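PDB 2OI8: putative regulatory protein SCO4313 from Streptomyces coelicolor, which probably binds DNA as a dimeric, TetR-family transcriptional regulator, with a helix-turn-helix domain at the N-terminus of each all-helical subunit. Local coordinates for residues L205-A208 and E209-D212; E66-R69 and D70-S74. All blocks are in the same frame, centred on the assembly; numbering follows the deposited sequence.

Interaction 1 of 2, residues L205-A208 and E209-D212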
loop_
_atom_site.group_PDB
_atom_site.type_symbol
_atom_site.label_atom_id
_atom_site.label_comp_id
_atom_site.label_asym_id
_atom_site.label_seq_id
_atom_site.Cartn_x
_atom_site.Cartn_y
_atom_site.Cartn_z
ATOM N N LEU A 205 -5.101 -14.577 9.050
ATOM C CA LEU A 205 -5.230 -13.164 9.451
ATOM C C LEU A 205 -6.360 -12.451 8.688
ATOM O O LEU A 205 -7.217 -11.808 9.299
ATOM C CB LEU A 205 -3.908 -12.397 9.314
ATOM C CG LEU A 205 -4.065 -10.877 9.485
ATOM C CD1 LEU A 205 -4.641 -10.465 10.848
ATOM C CD2 LEU A 205 -2.769 -10.130 9.196
ATOM N N PHE A 206 -6.368 -12.604 7.369
ATOM C CA PHE A 206 -7.393 -12.022 6.519
ATOM C C PHE A 206 -8.770 -12.529 6.925
ATOM O O PHE A 206 -9.696 -11.723 7.076
ATOM C CB PHE A 206 -7.100 -12.347 5.044
ATOM C CG PHE A 206 -8.084 -11.743 4.073
ATOM C CD1 PHE A 206 -9.333 -12.335 3.854
ATOM C CD2 PHE A 206 -7.756 -10.596 3.358
ATOM C CE1 PHE A 206 -10.246 -11.778 2.932
ATOM C CE2 PHE A 206 -8.673 -10.019 2.437
ATOM C CZ PHE A 206 -9.914 -10.617 2.223
ATOM N N GLU A 207 -8.899 -13.851 7.099
ATOM C CA GLU A 207 -10.137 -14.457 7.621
ATOM C C GLU A 207 -10.564 -13.882 8.964
ATOM O O GLU A 207 -11.764 -13.647 9.182
ATOM C CB GLU A 207 -10.033 -15.985 7.785
ATOM C CG GLU A 207 -10.187 -16.800 6.528
ATOM C CD GLU A 207 -11.328 -16.333 5.661
ATOM O OE1 GLU A 207 -12.511 -16.592 5.996
ATOM O OE2 GLU A 207 -11.026 -15.702 4.629
ATOM N N ALA A 208 -9.597 -13.712 9.869
ATOM C CA ALA A 208 -9.881 -13.162 11.184
ATOM C C ALA A 208 -10.433 -11.739 11.046
ATOM O O ALA A 208 -11.493 -11.430 11.595
ATOM C CB ALA A 208 -8.655 -13.184 12.054
ATOM N N GLU A 209 -9.739 -10.892 10.287
ATOM C CA GLU A 209 -10.157 -9.502 10.111
ATOM C C GLU A 209 -11.537 -9.381 9.490
ATOM O O GLU A 209 -12.314 -8.519 9.875
ATOM C CB GLU A 209 -9.127 -8.724 9.296
ATOM C CG GLU A 209 -7.910 -8.327 10.101
ATOM C CD GLU A 209 -8.247 -7.340 11.194
ATOM O OE1 GLU A 209 -8.410 -6.147 10.887
ATOM O OE2 GLU A 209 -8.364 -7.744 12.370
ATOM N N LEU A 210 -11.829 -10.261 8.535
ATOM C CA LEU A 210 -13.136 -10.330 7.913
ATOM C C LEU A 210 -14.182 -10.698 8.958
ATOM O O LEU A 210 -15.167 -9.990 9.134
ATOM C CB LEU A 210 -13.126 -11.356 6.775
ATOM C CG LEU A 210 -14.456 -11.856 6.184
ATOM C CD1 LEU A 210 -15.291 -10.727 5.562
ATOM C CD2 LEU A 210 -14.169 -12.929 5.160
ATOM N N LYS A 211 -13.950 -11.800 9.659
ATOM C CA LYS A 211 -14.892 -12.290 10.653
ATOM C C LYS A 211 -15.207 -11.163 11.651
ATOM O O LYS A 211 -16.361 -10.778 11.803
ATOM C CB LYS A 211 -14.323 -13.530 11.353
ATOM C CG LYS A 211 -15.259 -14.725 11.372
ATOM C CD LYS A 211 -14.673 -15.929 12.134
ATOM C CE LYS A 211 -13.906 -16.895 11.211
ATOM N NZ LYS A 211 -12.491 -16.486 10.936
ATOM N N ASP A 212 -14.162 -10.624 12.279
ATOM C CA ASP A 212 -14.207 -9.496 13.229
ATOM C C ASP A 212 -15.043 -8.305 12.744
ATOM O O ASP A 212 -15.543 -7.500 13.532
ATOM C CB ASP A 212 -12.767 -9.022 13.446
ATOM C CG ASP A 212 -12.548 -8.359 14.784
ATOM O OD1 ASP A 212 -13.192 -7.327 15.075
ATOM O OD2 ASP A 212 -11.681 -8.855 15.530
#

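Interaction 2 of 2, residues E66-R69 and D70-S74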
loop_
_atom_site.group_PDB
_atom_site.type_symbol
_atom_site.label_atom_id
_atom_site.label_comp_id
_atom_site.label_asym_id
_atom_site.label_seq_id
_atom_site.Cartn_x
_atom_site.Cartn_y
_atom_site.Cartn_z
ATOM N N GLU A 66 -5.424 5.151 -18.863
ATOM C CA GLU A 66 -6.165 3.977 -19.365
ATOM C C GLU A 66 -5.882 2.680 -18.588
ATOM O O GLU A 66 -6.788 1.851 -18.380
ATOM C CB GLU A 66 -5.913 3.738 -20.866
ATOM C CG GLU A 66 -6.833 4.519 -21.824
ATOM C CD GLU A 66 -8.273 4.668 -21.299
ATOM O OE1 GLU A 66 -8.990 3.644 -21.199
ATOM O OE2 GLU A 66 -8.686 5.809 -20.978
ATOM N N LEU A 67 -4.620 2.490 -18.209
ATOM C CA LEU A 67 -4.251 1.359 -17.366
ATOM C C LEU A 67 -4.953 1.477 -16.001
ATOM O O LEU A 67 -5.544 0.513 -15.528
ATOM C CB LEU A 67 -2.731 1.264 -17.211
ATOM C CG LEU A 67 -1.869 1.044 -18.466
ATOM C CD1 LEU A 67 -0.418 1.035 -18.043
ATOM C CD2 LEU A 67 -2.212 -0.246 -19.239
ATOM N N ILE A 68 -4.927 2.666 -15.399
ATOM C CA ILE A 68 -5.686 2.905 -14.147
ATOM C C ILE A 68 -7.206 2.600 -14.282
ATOM O O ILE A 68 -7.775 1.902 -13.431
ATOM C CB ILE A 68 -5.386 4.313 -13.522
ATOM C CG1 ILE A 68 -3.966 4.349 -12.970
ATOM C CG2 ILE A 68 -6.321 4.631 -12.368
ATOM C CD1 ILE A 68 -3.455 5.725 -12.687
ATOM N N ARG A 69 -7.831 3.070 -15.363
ATOM C CA ARG A 69 -9.257 2.818 -15.673
ATOM C C ARG A 69 -9.559 1.319 -15.809
ATOM O O ARG A 69 -10.559 0.818 -15.253
ATOM C CB ARG A 69 -9.654 3.568 -16.964
ATOM C CG ARG A 69 -11.168 3.637 -17.296
ATOM C CD ARG A 69 -11.530 4.650 -18.465
ATOM N NE ARG A 69 -10.787 5.920 -18.366
ATOM C CZ ARG A 69 -11.285 7.140 -18.591
ATOM N NH1 ARG A 69 -12.567 7.311 -18.917
ATOM N NH2 ARG A 69 -10.494 8.206 -18.462
ATOM N N ASP A 70 -8.684 0.620 -16.540
ATOM C CA ASP A 70 -8.780 -0.819 -16.757
ATOM C C ASP A 70 -8.681 -1.550 -15.445
ATOM O O ASP A 70 -9.389 -2.531 -15.228
ATOM C CB ASP A 70 -7.641 -1.320 -17.659
ATOM C CG ASP A 70 -7.903 -1.091 -19.140
ATOM O OD1 ASP A 70 -9.022 -0.683 -19.514
ATOM O OD2 ASP A 70 -6.983 -1.336 -19.946
ATOM N N ALA A 71 -7.791 -1.067 -14.577
ATOM C CA ALA A 71 -7.563 -1.699 -13.271
ATOM C C ALA A 71 -8.827 -1.615 -12.408
ATOM O O ALA A 71 -9.312 -2.644 -11.918
ATOM C CB ALA A 71 -6.330 -1.091 -12.550
ATOM N N TYR A 72 -9.368 -0.401 -12.263
ATOM C CA TYR A 72 -10.616 -0.168 -11.522
ATOM C C TYR A 72 -11.755 -0.997 -12.067
ATOM O O TYR A 72 -12.555 -1.535 -11.292
ATOM C CB TYR A 72 -11.018 1.308 -11.550
ATOM C CG TYR A 72 -10.261 2.149 -10.554
ATOM C CD1 TYR A 72 -10.333 1.871 -9.187
ATOM C CD2 TYR A 72 -9.479 3.228 -10.966
ATOM C CE1 TYR A 72 -9.640 2.631 -8.257
ATOM C CE2 TYR A 72 -8.782 4.011 -10.037
ATOM C CZ TYR A 72 -8.873 3.701 -8.681
ATOM O OH TYR A 72 -8.198 4.453 -7.737
ATOM N N ARG A 73 -11.805 -1.127 -13.393
ATOM C CA ARG A 73 -12.925 -1.801 -14.038
ATOM C C ARG A 73 -12.961 -3.304 -13.732
ATOM O O ARG A 73 -14.038 -3.880 -13.532
ATOM C CB ARG A 73 -12.926 -1.504 -15.532
ATOM C CG ARG A 73 -13.933 -2.301 -16.361
ATOM C CD ARG A 73 -14.488 -1.470 -17.524
ATOM N NE ARG A 73 -13.434 -0.890 -18.365
ATOM C CZ ARG A 73 -13.089 0.398 -18.373
ATOM N NH1 ARG A 73 -13.707 1.270 -17.579
ATOM N NH2 ARG A 73 -12.122 0.816 -19.180
ATOM N N SER A 74 -11.792 -3.933 -13.672
ATOM C CA SER A 74 -11.740 -5.333 -13.314
ATOM C C SER A 74 -11.937 -5.526 -11.812
ATOM O O SER A 74 -12.445 -6.557 -11.380
ATOM C CB SER A 74 -10.439 -5.983 -13.772
ATOM O OG SER A 74 -9.330 -5.237 -13.310
#

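Interaction 1 of 2, residues L205-A208 and E209-D212
Leu205 lays its CD1 methyl against the aliphatic part of Glu209 one helical turn later, CD1 to Glu209 CG at 4.0 Å, the two side chains running side by side in the same direction. In the leucine, CG stands anti to the backbone N (chi1 170°). CG of Glu209 stands beside its N, next to that methyl, before a bend at chi2. The methylenes of the glutamate thus serve as apolar packing, while its buried carboxylate is satisfied from the second subunit, OE1 by Arg182 and OE2 by Ser178. A long glutamate suits a place that needs an apolar stem and an acidic end.

On another side of the helix, Lys211 folds back over the preceding turn. Bends at chi3 and chi4 bring NZ alongside CB of Glu207, 4.0 Å away, and into a weak hydrogen bond with Glu207 O at 3.4 Å. That carbonyl is also held by the helical bond from Lys211 N at 2.9 Å. The charged ends stay apart, Glu207 OE1 lying 4.9 Å from Lys211 NZ, so any attraction between them is probably modest. Glu207 runs beside Leu210, OE1 to CD2 at 4.1 Å. Beneath these side chains, i to i+4 bonds run without a break; the one from Asp212 N to Ala208 O is 2.9 Å and nearly straight at 169°. Small Ala208 lets a helix of the partner approach, packing on His174 of the second subunit.

The stretch belongs to helix 202-213, whose faces have different neighbours. Phe206 inserts its ring against Leu183, Val186 and Leu187 of helix 170-191 and Arg97 of helix 89-102, and Leu210 packs on Ala93 and His94 of helix 89-102. Leu205, which packs on Phe195 of its own chain, Ala208 and Glu209 also meet the second subunit.

Interaction 2 of 2, residues E66-R69 and D70-S74
Ile68 rests its CG2 methyl against the CD2-CE2 side of the Tyr72 ring, one turn further along the helix, with CG2 3.4 Å from Tyr72 CE2. This is the close-packed part of the contact, spaced by the straight helical bond from Tyr72 N to Ile68 O (3.0 Å, 174°). CG2 is anti to the backbone N. A beta-branched residue and an aromatic one, a turn apart, align their apolar parts along the same side of the helix, and the phenol reaches far enough for OH to hydrogen-bond OE1 of Gln194 of the second subunit. Small Ala71 admits Arg106 and Ile110 of helix 104-111, while Leu67 packs on helix 14-32.

The more solvent-facing side is looser and charged. Arg69 and Arg73 cross there with guanidinium planes 59° apart; Arg73 turns an edge to the Arg69 stem, NH1 3.5 Å from Arg69 CG, and one face lies over Arg69 O. Arg73 NH2 lies 3.5 Å from Asp70 OD1. Arg69 NE is 3.4 Å from Glu66 OE2, but no N-H points at this oxygen and only the charges attract. Stronger partners lie further off, Asp123 for Arg69 and Lys22 for Asp70. Such i to i+3 ion pairs, with apolar residues along another side, are typical of an amphipathic helix, here the long helix 60-84 that follows the predicted helix-turn-helix of a TetR-family regulator.

In the fold
Interactions 1 and 2 lie in different parts of the same all-helical chain, their centres 27 Å apart and their nearest atoms about 14 Å apart, without touching. Interaction 2, at 66-74, has its centre about 7 Å from the centre of the chain, on a helix that packs against helix 14-32 of the N-terminal region and against helix 104-111. Interaction 1, at 205-212, has its centre about 20 Å from the centre of the chain, near the chain's end. Both reach the second subunit: the later stretch through several residues, the earlier through one tyrosine. Helix 89-102 touches both, giving His94 to interaction 1 and Trp99, bonded to Ser74, to interaction 2.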